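Local coordinates for quinone reductase (Klebsiella pneumoniae subsp. pneumoniae, PDB 4GI5), which binds FAD and probably reduces quinones with electrons from NAD(P)H, as a flavodoxin-like NAD(P)H dehydrogenase (quinone), at residues Q199-F204 and I247-R251. Numbering follows the deposited sequence.
Sequences QHGMLF and IPFRR
Phe-249 reaches from the irregular loop 247-251 onto helix 196-204, where His-200 and Phe-204 receive it in an aromatic cluster. Its flat ring can be covered on both faces. One takes the edge of the His-200 imidazole in a T-shaped pair, planes at 73°, with His-200 CD2 3.5 Å from Phe-249 CD1. Over the centre of the other sits Ile-247 CG2; branching suits this isoleucine, whose CD1 meanwhile reaches Gln-199. Phe-204 has CG anti to the backbone N (chi1 -175°), which offers its ring as a face for the other phenylalanine's stem: Phe-249 CB stands almost on the ring normal, 3.5 Å from the Phe-204 centroid, a CH-pi contact. The two phenyl rings themselves meet obliquely, at 42°. At the rim of Phe-204, CE2 lies 3.2 Å from Arg-250 O, near the ring plane, where the slightly positive aromatic hydrogens suit a carbonyl oxygen.

Packing is looser toward both ends. Gln-199 lays its amide across Ile-247 CD1, NE2 3.7 Å away, without a hydrogen bond, while its CB and backbone O border the Phe-249 ring. Arg-250 and Arg-251 start away from the helix and spend their guanidinium groups on other partners: Asp-256 and Val-277 O for the first, Gly-160 O for the second. On this side a water bridges the segments, lying in the imidazole plane 2.8 Å from His-200 NE2 and donating to Arg-250 O.

Between these two segments, then, ring packing replaces direct hydrogen bonds; backbone bonds to Val-210, Ala-280 and His-278 hold the loop after helix 224-239 on its other sides. Histidine suits its place by supplying both an aromatic edge and a polar nitrogen, through which the water links imidazole to loop backbone and, with the stacks on Phe-196 and Tyr-159, probably helps to hold its orientation.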
loop_
_atom_site.group_PDB
_atom_site.type_symbol
_atom_site.label_atom_id
_atom_site.label_comp_id
_atom_site.label_asym_id
_atom_site.label_seq_id
_atom_site.Cartn_x
_atom_site.Cartn_y
_atom_site.Cartn_z
ATOM N N GLN B 199 1.883 0.474 9.493
ATOM C CA GLN B 199 2.027 0.710 10.929
ATOM C C GLN B 199 3.385 1.325 11.257
ATOM O O GLN B 199 3.461 2.224 12.074
ATOM C CB GLN B 199 1.902 -0.595 11.684
ATOM C CG GLN B 199 0.468 -1.132 11.632
ATOM C CD GLN B 199 0.120 -2.271 12.543
ATOM O OE1 GLN B 199 -0.950 -2.230 13.134
ATOM N NE2 GLN B 199 0.964 -3.294 12.655
ATOM N N HIS B 200 4.450 0.830 10.647
ATOM C CA HIS B 200 5.794 1.416 10.891
ATOM C C HIS B 200 6.036 2.600 9.989
ATOM O O HIS B 200 6.473 3.638 10.480
ATOM C CB HIS B 200 6.847 0.320 10.684
ATOM C CG HIS B 200 8.228 0.722 11.131
ATOM N ND1 HIS B 200 9.200 1.212 10.285
ATOM C CD2 HIS B 200 8.797 0.683 12.357
ATOM C CE1 HIS B 200 10.326 1.393 10.939
ATOM N NE2 HIS B 200 10.110 1.130 12.223
ATOM N N GLY B 201 5.648 2.491 8.698
ATOM C CA GLY B 201 5.977 3.519 7.730
ATOM C C GLY B 201 5.103 4.729 7.653
ATOM O O GLY B 201 5.538 5.789 7.266
HETATM N N MSE B 202 3.853 4.590 8.107
HETATM C CA MSE B 202 2.879 5.650 8.021
HETATM C C MSE B 202 2.428 6.179 9.390
HETATM O O MSE B 202 1.921 7.326 9.510
HETATM C CB MSE B 202 1.644 5.325 7.159
HETATM C CG MSE B 202 2.043 4.936 5.750
HETATM SE SE MSE B 202 0.371 4.388 4.824
HETATM C CE MSE B 202 1.226 3.132 3.643
ATOM N N LEU B 203 2.492 5.347 10.433
ATOM C CA LEU B 203 1.977 5.693 11.744
ATOM C C LEU B 203 3.143 5.983 12.704
ATOM O O LEU B 203 3.247 7.093 13.234
ATOM C CB LEU B 203 1.018 4.634 12.263
ATOM C CG LEU B 203 -0.257 4.378 11.417
ATOM C CD1 LEU B 203 -1.123 3.342 12.122
ATOM C CD2 LEU B 203 -0.965 5.635 11.075
ATOM N N PHE B 204 4.009 5.002 12.881
ATOM C CA PHE B 204 5.165 5.227 13.793
ATOM C C PHE B 204 6.064 6.298 13.193
ATOM O O PHE B 204 6.667 7.132 13.931
ATOM C CB PHE B 204 5.944 3.959 13.935
ATOM C CG PHE B 204 7.088 4.028 14.955
ATOM C CD1 PHE B 204 6.865 4.340 16.326
ATOM C CD2 PHE B 204 8.364 3.758 14.517
ATOM C CE1 PHE B 204 7.887 4.429 17.217
ATOM C CE2 PHE B 204 9.403 3.792 15.423
ATOM C CZ PHE B 204 9.144 4.144 16.722
ATOM N N ILE B 247 2.696 -1.136 20.144
ATOM C CA ILE B 247 3.717 -1.969 19.510
ATOM C C ILE B 247 5.082 -1.317 19.838
ATOM O O ILE B 247 5.280 -0.101 19.617
ATOM C CB ILE B 247 3.508 -1.975 17.964
ATOM C CG1 ILE B 247 2.136 -2.553 17.634
ATOM C CG2 ILE B 247 4.598 -2.727 17.231
ATOM C CD1 ILE B 247 1.726 -2.411 16.135
ATOM N N PRO B 248 6.069 -2.139 20.253
ATOM C CA PRO B 248 7.309 -1.535 20.833
ATOM C C PRO B 248 8.374 -1.300 19.672
ATOM O O PRO B 248 9.478 -1.865 19.631
ATOM C CB PRO B 248 7.776 -2.636 21.843
ATOM C CG PRO B 248 7.399 -3.897 21.189
ATOM C CD PRO B 248 5.974 -3.579 20.631
ATOM N N PHE B 249 7.964 -0.516 18.676
ATOM C CA PHE B 249 8.849 -0.183 17.617
ATOM C C PHE B 249 10.046 0.635 18.189
ATOM O O PHE B 249 9.867 1.497 19.082
ATOM C CB PHE B 249 8.158 0.662 16.549
ATOM C CG PHE B 249 7.130 -0.092 15.731
ATOM C CD1 PHE B 249 7.491 -1.215 15.001
ATOM C CD2 PHE B 249 5.916 0.467 15.520
ATOM C CE1 PHE B 249 6.570 -1.862 14.160
ATOM C CE2 PHE B 249 4.995 -0.185 14.658
ATOM C CZ PHE B 249 5.330 -1.276 13.994
ATOM N N ARG B 250 11.204 0.464 17.581
ATOM C CA ARG B 250 12.442 1.098 18.041
ATOM C C ARG B 250 12.529 2.530 17.524
ATOM O O ARG B 250 12.339 2.786 16.292
ATOM C CB ARG B 250 13.658 0.319 17.630
ATOM C CG ARG B 250 13.800 -1.052 18.227
ATOM C CD ARG B 250 15.073 -1.652 17.749
ATOM N NE ARG B 250 15.217 -3.047 18.097
ATOM C CZ ARG B 250 15.653 -3.457 19.280
ATOM N NH1 ARG B 250 15.974 -2.560 20.216
ATOM N NH2 ARG B 250 15.810 -4.729 19.458
ATOM N N ARG B 251 12.874 3.506 18.345
ATOM C CA ARG B 251 13.092 4.850 17.865
ATOM C C ARG B 251 14.346 4.976 17.008
ATOM O O ARG B 251 15.347 4.320 17.263
ATOM C CB ARG B 251 13.104 5.870 19.002
ATOM C CG ARG B 251 11.833 5.867 19.810
ATOM C CD ARG B 251 11.302 7.248 20.080
ATOM N NE ARG B 251 12.110 7.961 21.088
ATOM C CZ ARG B 251 11.945 9.252 21.417
ATOM N NH1 ARG B 251 12.765 9.782 22.370
ATOM N NH2 ARG B 251 11.030 10.041 20.869
HETATM O O HOH W 1 12.117 1.115 14.149
#